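Local coordinates for protein enolase from the environmental genome shotgun sequencing of the Sargasso Sea (PDB 2QGY) that is of unknown function but binds magnesium and, as an enolase-superfamily member, probably acts on a carboxylate substrate by abstracting its alpha proton, at residues P228-N233 against E252-L257; S235-I240 against M246-G251. All blocks are in the same frame, centred on the assembly; numbering follows the deposited sequence.

Both contacts belong to one sector of the C-terminal barrel domain. Contact 2 packs helix 234-243 on strand 248-250. Contact 1 pairs the loop leading into that helix with the loop leaving that strand. Contact 2 is therefore nested along the chain inside contact 1. Their centres are about 10 Å apart, and they touch directly. G231 CA lies 3.4 Å from T250 OG1, and V229 CG2 lies 3.6 Å from L237 N. The magnesium site is at the contact 1 end, where E252 binds the metal with D200 and E226. In contact 2, the side chain of T250 stays about 9 Å from the ion.

Contact 1 of 2, residues P228-N233 against E252-L257; sequences PVDGEN and EKQSGL. With MG (magnesium ion), chain C.
Q254 lays its amide over G231, joining two neighbouring beta-alpha loops at the C-terminal ends of strands in the TIM-like barrel. The amide presents a face to the glycine, and OE1 comes within 3.7 Å of G231 CA. A bend at chi2 (82°) turns the group this way. Beside it, E232 crosses Q254 at a slant, with carboxylate and amide planes 45° apart. Their closest atoms are E232 CG and Q254 NE2, at 3.9 Å.

Water supplies the polar links. One molecule accepts from both G231 N and Q254 NE2. A second gives its hydrogens to Q254 OE1 (2.7 Å) and, less closely, to G231 O. A third joins Q254 NE2 to E232 OE2. Both amide ends of this buried side chain are thus satisfied through water.

The facing loop has its own brace. D230 OD1 accepts from E232 N at 3.0 Å through its anti lone pair, forming an Asx turn. The carboxylates of D230 and E232 also form salt bridges with R97 of the second subunit.

Two residues before Q254, E252 turns to the metal site, which it shares with D200, E226 and three waters. N273 OD1 accepts a hydrogen bond from E252 N. E252 OE1 binds magnesium at 1.9 Å, while E252 OE2 accepts a 2.6 Å hydrogen bond from a water that is itself a magnesium ligand.

Contact 2 of 2, residues S235-I240 against M246-G251; sequences SLLTEI and MKVVTG
L237 and I240 carry the helix side of this contact, meeting V248 and T250 on the strand. They join the helix and second strand of a beta-alpha-beta unit in the TIM-like barrel, made of strand 224-226, helix 234-243 and strand 248-250. The axes of 235-240 and 248-250 run nearly antiparallel, at 159°, and come within 9.9 Å.

S235 begins the segment, far from the strand. Its OG is hydrogen-bonded to E262 of the second subunit. Its carbonyl oxygen accepts from both T238 OG1 and E239 N, which arrive from the same face of the carbonyl plane.

L237 comes next and spans two strand residues with its forked end. CD1 meets T250 CG2 at 3.9 Å, while CD2 meets V248 CG1 at 4.0 Å. The leucine lies obliquely across both partners. L263 of helix 257-265 touches both L237 and T250.

T238 points away from the strand. Its OG1 bonds back to S235 O at 2.7 Å, keeping the hydroxyl on the helix's own backbone.

I240 closes the segment. Its CG2 branch is anti to the backbone N and meets V248 CG2 at 4.0 Å. The two side chains cross at about a right angle. V248 therefore offers one methyl to each helix residue, CG1 to L237 and CG2 to I240.

All four touching residues are buried, and their closest approaches are methyl to methyl. This implies that helix and strand are held here by shape and exclusion of water, without directional polar bonds between them.

Contact 1 of 2, residues P228-N233 against E252-L257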
ATOM      1  N   PRO A 228       5.529 -15.333  11.597  1.00 15.89           N
ATOM      2  CA  PRO A 228       6.774 -16.127  11.522  1.00 16.98           C
ATOM      3  C   PRO A 228       7.451 -15.886  10.169  1.00 17.37           C
ATOM      4  O   PRO A 228       8.673 -16.062  10.044  1.00 18.03           O
ATOM      5  CB  PRO A 228       6.302 -17.585  11.652  1.00 15.99           C
ATOM      6  CG  PRO A 228       4.843 -17.567  11.193  1.00 17.29           C
ATOM      7  CD  PRO A 228       4.305 -16.157  11.517  1.00 15.55           C
ATOM      8  N   VAL A 229       6.650 -15.490   9.179  1.00 16.92           N
ATOM      9  CA  VAL A 229       7.159 -15.144   7.850  1.00 17.39           C
ATOM     10  C   VAL A 229       6.382 -13.947   7.295  1.00 17.74           C
ATOM     11  O   VAL A 229       5.338 -13.597   7.815  1.00 17.28           O
ATOM     12  CB  VAL A 229       7.091 -16.331   6.853  1.00 17.68           C
ATOM     13  CG1 VAL A 229       7.918 -17.540   7.388  1.00 17.58           C
ATOM     14  CG2 VAL A 229       5.679 -16.755   6.609  1.00 17.55           C
ATOM     15  N   ASP A 230       6.873 -13.374   6.204  1.00 17.42           N
ATOM     16  CA  ASP A 230       6.216 -12.204   5.623  1.00 17.82           C
ATOM     17  C   ASP A 230       4.775 -12.544   5.226  1.00 17.26           C
ATOM     18  O   ASP A 230       4.525 -13.576   4.623  1.00 17.83           O
ATOM     19  CB  ASP A 230       6.987 -11.694   4.397  1.00 18.08           C
ATOM     20  CG  ASP A 230       6.579 -10.284   4.018  1.00 18.65           C
ATOM     21  OD1 ASP A 230       5.489 -10.131   3.441  1.00 15.58           O
ATOM     22  OD2 ASP A 230       7.360  -9.337   4.277  1.00 23.00           O
ATOM     23  N   GLY A 231       3.833 -11.652   5.545  1.00 15.62           N
ATOM     24  CA  GLY A 231       2.409 -11.929   5.306  1.00 16.32           C
ATOM     25  C   GLY A 231       2.065 -12.070   3.833  1.00 16.11           C
ATOM     26  O   GLY A 231       1.044 -12.642   3.485  1.00 17.14           O
ATOM     27  N   GLU A 232       2.909 -11.525   2.970  1.00 15.68           N
ATOM     28  CA  GLU A 232       2.695 -11.660   1.533  1.00 17.44           C
ATOM     29  C   GLU A 232       3.271 -12.948   0.956  1.00 16.61           C
ATOM     30  O   GLU A 232       2.948 -13.317  -0.175  1.00 16.76           O
ATOM     31  CB  GLU A 232       3.248 -10.462   0.772  1.00 17.90           C
ATOM     32  CG  GLU A 232       2.430  -9.204   0.999  1.00 22.02           C
ATOM     33  CD  GLU A 232       2.871  -8.093   0.091  1.00 26.44           C
ATOM     34  OE1 GLU A 232       2.450  -8.071  -1.083  1.00 30.65           O
ATOM     35  OE2 GLU A 232       3.639  -7.239   0.557  1.00 31.46           O
ATOM     36  N   ASN A 233       4.128 -13.613   1.725  1.00 15.80           N
ATOM     37  CA  ASN A 233       4.702 -14.887   1.275  1.00 16.78           C
ATOM     38  C   ASN A 233       3.778 -16.012   1.719  1.00 16.93           C
ATOM     39  O   ASN A 233       4.044 -16.698   2.709  1.00 17.39           O
ATOM     40  CB  ASN A 233       6.109 -15.093   1.854  1.00 16.83           C
ATOM     41  CG  ASN A 233       6.874 -16.246   1.156  1.00 18.38           C
ATOM     42  OD1 ASN A 233       6.270 -17.135   0.553  1.00 20.70           O
ATOM     43  ND2 ASN A 233       8.183 -16.186   1.197  1.00 20.14           N
ATOM     44  N   GLU A 252      -1.450  -8.088  10.134  1.00 16.38           N
ATOM     45  CA  GLU A 252      -1.201  -6.718  10.617  1.00 17.41           C
ATOM     46  C   GLU A 252      -0.576  -5.762   9.602  1.00 17.50           C
ATOM     47  O   GLU A 252      -0.837  -4.563   9.647  1.00 19.14           O
ATOM     48  CB  GLU A 252      -0.376  -6.755  11.897  1.00 17.98           C
ATOM     49  CG  GLU A 252       1.040  -7.200  11.747  1.00 19.28           C
ATOM     50  CD  GLU A 252       1.831  -6.940  13.023  1.00 21.32           C
ATOM     51  OE1 GLU A 252       1.622  -7.705  13.965  1.00 24.36           O
ATOM     52  OE2 GLU A 252       2.595  -5.954  13.108  1.00 24.69           O
ATOM     53  N   LYS A 253       0.250  -6.263   8.690  1.00 17.03           N
ATOM     54  CA  LYS A 253       0.920  -5.356   7.738  1.00 17.52           C
ATOM     55  C   LYS A 253       0.237  -5.349   6.361  1.00 16.66           C
ATOM     56  O   LYS A 253       0.781  -4.781   5.409  1.00 17.52           O
ATOM     57  CB  LYS A 253       2.416  -5.723   7.635  1.00 17.10           C
ATOM     58  CG  LYS A 253       3.112  -5.505   8.998  1.00 18.95           C
ATOM     59  CD  LYS A 253       4.602  -5.271   8.976  1.00 26.48           C
ATOM     60  CE  LYS A 253       5.093  -5.316  10.427  1.00 30.39           C
ATOM     61  NZ  LYS A 253       6.494  -4.858  10.628  1.00 35.65           N
ATOM     62  N   GLN A 254      -0.930  -5.975   6.264  1.00 15.87           N
ATOM     63  CA  GLN A 254      -1.647  -6.052   4.993  1.00 17.88           C
ATOM     64  C   GLN A 254      -3.042  -5.440   5.135  1.00 18.48           C
ATOM     65  O   GLN A 254      -3.540  -5.235   6.260  1.00 18.03           O
ATOM     66  CB  GLN A 254      -1.710  -7.494   4.485  1.00 18.29           C
ATOM     67  CG  GLN A 254      -0.386  -7.982   3.872  1.00 19.96           C
ATOM     68  CD  GLN A 254       0.610  -8.442   4.930  1.00 18.64           C
ATOM     69  OE1 GLN A 254       0.216  -9.055   5.923  1.00 21.02           O
ATOM     70  NE2 GLN A 254       1.913  -8.156   4.716  1.00 16.96           N
ATOM     71  N   SER A 255      -3.652  -5.084   4.007  1.00 19.55           N
ATOM     72  CA  SER A 255      -4.994  -4.506   4.029  1.00 20.17           C
ATOM     73  C   SER A 255      -5.736  -4.952   2.796  1.00 20.84           C
ATOM     74  O   SER A 255      -5.135  -5.471   1.846  1.00 21.13           O
ATOM     75  CB  SER A 255      -4.972  -2.950   4.118  1.00 21.78           C
ATOM     76  OG  SER A 255      -4.242  -2.388   3.020  1.00 24.77           O
ATOM     77  N   GLY A 256      -7.045  -4.759   2.807  1.00 21.45           N
ATOM     78  CA  GLY A 256      -7.857  -5.085   1.658  1.00 21.13           C
ATOM     79  C   GLY A 256      -8.455  -6.475   1.763  1.00 21.09           C
ATOM     80  O   GLY A 256      -7.850  -7.406   2.315  1.00 22.49           O
ATOM     81  N   LEU A 257      -9.629  -6.646   1.182  1.00 19.62           N
ATOM     82  CA  LEU A 257     -10.301  -7.945   1.273  1.00 19.04           C
ATOM     83  C   LEU A 257      -9.593  -9.044   0.490  1.00 19.21           C
ATOM     84  O   LEU A 257      -9.572 -10.183   0.914  1.00 19.92           O
ATOM     85  CB  LEU A 257     -11.727  -7.834   0.769  1.00 19.50           C
ATOM     86  CG  LEU A 257     -12.700  -7.035   1.627  1.00 20.83           C
ATOM     87  CD1 LEU A 257     -13.998  -6.821   0.858  1.00 23.23           C
ATOM     88  CD2 LEU A 257     -12.954  -7.764   2.950  1.00 19.53           C
TER
HETATM   89 MG    MG C 701       2.856  -8.202  15.390  1.00 19.91          MG
HETATM   90  O   HOH W   1       4.149  -9.096   6.869  1.00 19.80           O
HETATM   91  O   HOH W   2      -1.002 -11.493   5.768  1.00 19.81           O
HETATM   92  O   HOH W   3       2.624  -6.233   2.632  1.00 29.16           O
HETATM   93  O   HOH W   4       4.102  -6.637  15.168  1.00 22.42           O
HETATM   94  O   HOH W   5       4.109  -9.047  13.984  1.00 26.78           O
HETATM   95  O   HOH W   6       2.208  -7.023  17.047  1.00 22.09           O

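Contact 2 of 2, residues S235-I240 against M246-G251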
ATOM      1  N   SER A 235       3.008 -18.791   0.375  1.00 18.30           N
ATOM      2  CA  SER A 235       3.640 -20.111   0.251  1.00 19.92           C
ATOM      3  C   SER A 235       4.340 -20.501   1.544  1.00 20.77           C
ATOM      4  O   SER A 235       4.164 -21.631   2.032  1.00 21.45           O
ATOM      5  CB  SER A 235       4.625 -20.115  -0.922  1.00 19.90           C
ATOM      6  OG  SER A 235       3.899 -19.954  -2.125  1.00 22.04           O
ATOM      7  N   LEU A 236       5.140 -19.588   2.093  1.00 20.69           N
ATOM      8  CA  LEU A 236       5.882 -19.843   3.338  0.50 21.57           C
ATOM      9  C   LEU A 236       4.969 -19.923   4.543  1.00 21.48           C
ATOM     10  O   LEU A 236       5.196 -20.727   5.452  1.00 21.87           O
ATOM     11  CB  LEU A 236       6.940 -18.772   3.589  0.50 21.99           C
ATOM     12  CG  LEU A 236       8.376 -19.102   3.219  0.50 22.78           C
ATOM     13  CD1 LEU A 236       8.529 -19.207   1.705  0.50 24.18           C
ATOM     14  CD2 LEU A 236       9.324 -18.050   3.807  0.50 22.34           C
ATOM     15  N   LEU A 237       3.921 -19.099   4.558  1.00 21.97           N
ATOM     16  CA  LEU A 237       2.970 -19.162   5.680  1.00 22.19           C
ATOM     17  C   LEU A 237       2.351 -20.552   5.756  1.00 22.91           C
ATOM     18  O   LEU A 237       2.232 -21.158   6.842  1.00 23.02           O
ATOM     19  CB  LEU A 237       1.842 -18.128   5.527  1.00 22.85           C
ATOM     20  CG  LEU A 237       2.025 -16.687   5.982  1.00 22.46           C
ATOM     21  CD1 LEU A 237       0.854 -15.865   5.414  1.00 21.76           C
ATOM     22  CD2 LEU A 237       2.057 -16.610   7.497  1.00 23.48           C
ATOM     23  N   THR A 238       1.915 -21.052   4.608  1.00 22.68           N
ATOM     24  CA  THR A 238       1.307 -22.374   4.580  1.00 23.61           C
ATOM     25  C   THR A 238       2.336 -23.407   5.036  1.00 23.62           C
ATOM     26  O   THR A 238       2.025 -24.274   5.831  1.00 24.09           O
ATOM     27  CB  THR A 238       0.701 -22.723   3.212  1.00 23.11           C
ATOM     28  OG1 THR A 238       1.752 -22.893   2.242  1.00 28.38           O
ATOM     29  CG2 THR A 238      -0.308 -21.623   2.753  1.00 22.84           C
ATOM     30  N   GLU A 239       3.562 -23.287   4.557  1.00 24.97           N
ATOM     31  CA  GLU A 239       4.616 -24.228   4.937  1.00 26.81           C
ATOM     32  C   GLU A 239       4.820 -24.263   6.474  1.00 26.61           C
ATOM     33  O   GLU A 239       4.883 -25.339   7.081  1.00 26.49           O
ATOM     34  CB  GLU A 239       5.902 -23.881   4.215  1.00 27.17           C
ATOM     35  CG  GLU A 239       7.116 -24.596   4.768  1.00 32.04           C
ATOM     36  CD  GLU A 239       8.326 -24.380   3.913  1.00 35.82           C
ATOM     37  OE1 GLU A 239       8.138 -24.071   2.709  1.00 39.88           O
ATOM     38  OE2 GLU A 239       9.451 -24.547   4.440  1.00 38.59           O
ATOM     39  N   ILE A 240       4.898 -23.092   7.093  1.00 25.28           N
ATOM     40  CA  ILE A 240       5.016 -22.992   8.558  1.00 25.30           C
ATOM     41  C   ILE A 240       3.831 -23.576   9.281  1.00 25.44           C
ATOM     42  O   ILE A 240       3.998 -24.367  10.226  1.00 25.64           O
ATOM     43  CB  ILE A 240       5.197 -21.521   9.049  1.00 25.36           C
ATOM     44  CG1 ILE A 240       6.578 -20.984   8.653  1.00 24.56           C
ATOM     45  CG2 ILE A 240       4.960 -21.429  10.589  1.00 26.43           C
ATOM     46  CD1 ILE A 240       7.755 -21.525   9.455  1.00 26.57           C
ATOM     47  N   MET A 246       1.187 -25.175  16.118  1.00 25.28           N
ATOM     48  CA  MET A 246       0.978 -23.945  16.855  1.00 23.00           C
ATOM     49  C   MET A 246       0.135 -22.985  15.987  1.00 22.62           C
ATOM     50  O   MET A 246       0.274 -22.955  14.765  1.00 21.52           O
ATOM     51  CB  MET A 246       2.335 -23.323  17.238  1.00 23.39           C
ATOM     52  CG  MET A 246       3.135 -24.070  18.378  1.00 22.71           C
ATOM     53  SD  MET A 246       4.829 -23.465  18.639  1.00 20.02           S
ATOM     54  CE  MET A 246       5.509 -23.611  17.038  1.00 22.08           C
ATOM     55  N   LYS A 247      -0.741 -22.207  16.603  1.00 21.26           N
ATOM     56  CA  LYS A 247      -1.571 -21.288  15.823  1.00 20.97           C
ATOM     57  C   LYS A 247      -0.751 -20.190  15.150  1.00 20.45           C
ATOM     58  O   LYS A 247       0.068 -19.541  15.811  1.00 20.33           O
ATOM     59  CB  LYS A 247      -2.624 -20.661  16.701  1.00 21.90           C
ATOM     60  CG  LYS A 247      -3.646 -21.679  17.204  1.00 23.94           C
ATOM     61  CD  LYS A 247      -4.619 -21.034  18.168  1.00 28.67           C
ATOM     62  CE  LYS A 247      -5.481 -22.115  18.849  1.00 31.88           C
ATOM     63  NZ  LYS A 247      -6.102 -23.034  17.864  1.00 36.32           N
ATOM     64  N   VAL A 248      -0.986 -19.974  13.851  1.00 18.72           N
ATOM     65  CA  VAL A 248      -0.252 -18.967  13.084  1.00 17.67           C
ATOM     66  C   VAL A 248      -1.142 -17.698  12.896  1.00 17.34           C
ATOM     67  O   VAL A 248      -2.315 -17.790  12.536  1.00 17.17           O
ATOM     68  CB  VAL A 248       0.270 -19.548  11.721  1.00 18.67           C
ATOM     69  CG1 VAL A 248       0.883 -18.474  10.795  1.00 18.77           C
ATOM     70  CG2 VAL A 248       1.302 -20.694  11.943  1.00 19.93           C
ATOM     71  N   VAL A 249      -0.552 -16.534  13.149  1.00 15.60           N
ATOM     72  CA  VAL A 249      -1.253 -15.257  13.063  1.00 14.97           C
ATOM     73  C   VAL A 249      -0.582 -14.387  11.984  1.00 14.26           C
ATOM     74  O   VAL A 249       0.624 -14.272  11.970  1.00 15.37           O
ATOM     75  CB  VAL A 249      -1.191 -14.489  14.397  1.00 15.08           C
ATOM     76  CG1 VAL A 249      -2.048 -13.178  14.283  1.00 16.47           C
ATOM     77  CG2 VAL A 249      -1.792 -15.343  15.549  1.00 15.63           C
ATOM     78  N   THR A 250      -1.361 -13.762  11.105  1.00 13.76           N
ATOM     79  CA  THR A 250      -0.774 -12.858  10.102  1.00 14.06           C
ATOM     80  C   THR A 250      -1.826 -11.815   9.774  1.00 13.60           C
ATOM     81  O   THR A 250      -2.992 -12.052  10.050  1.00 13.24           O
ATOM     82  CB  THR A 250      -0.348 -13.603   8.788  1.00 14.79           C
ATOM     83  OG1 THR A 250       0.374 -12.701   7.910  1.00 15.40           O
ATOM     84  CG2 THR A 250      -1.536 -14.172   8.057  1.00 15.37           C
ATOM     85  N   GLY A 251      -1.415 -10.683   9.197  1.00 14.01           N
ATOM     86  CA  GLY A 251      -2.411  -9.762   8.655  1.00 15.10           C
ATOM     87  C   GLY A 251      -2.137  -8.315   9.022  1.00 16.26           C
ATOM     88  O   GLY A 251      -2.534  -7.428   8.292  1.00 15.61           O
TER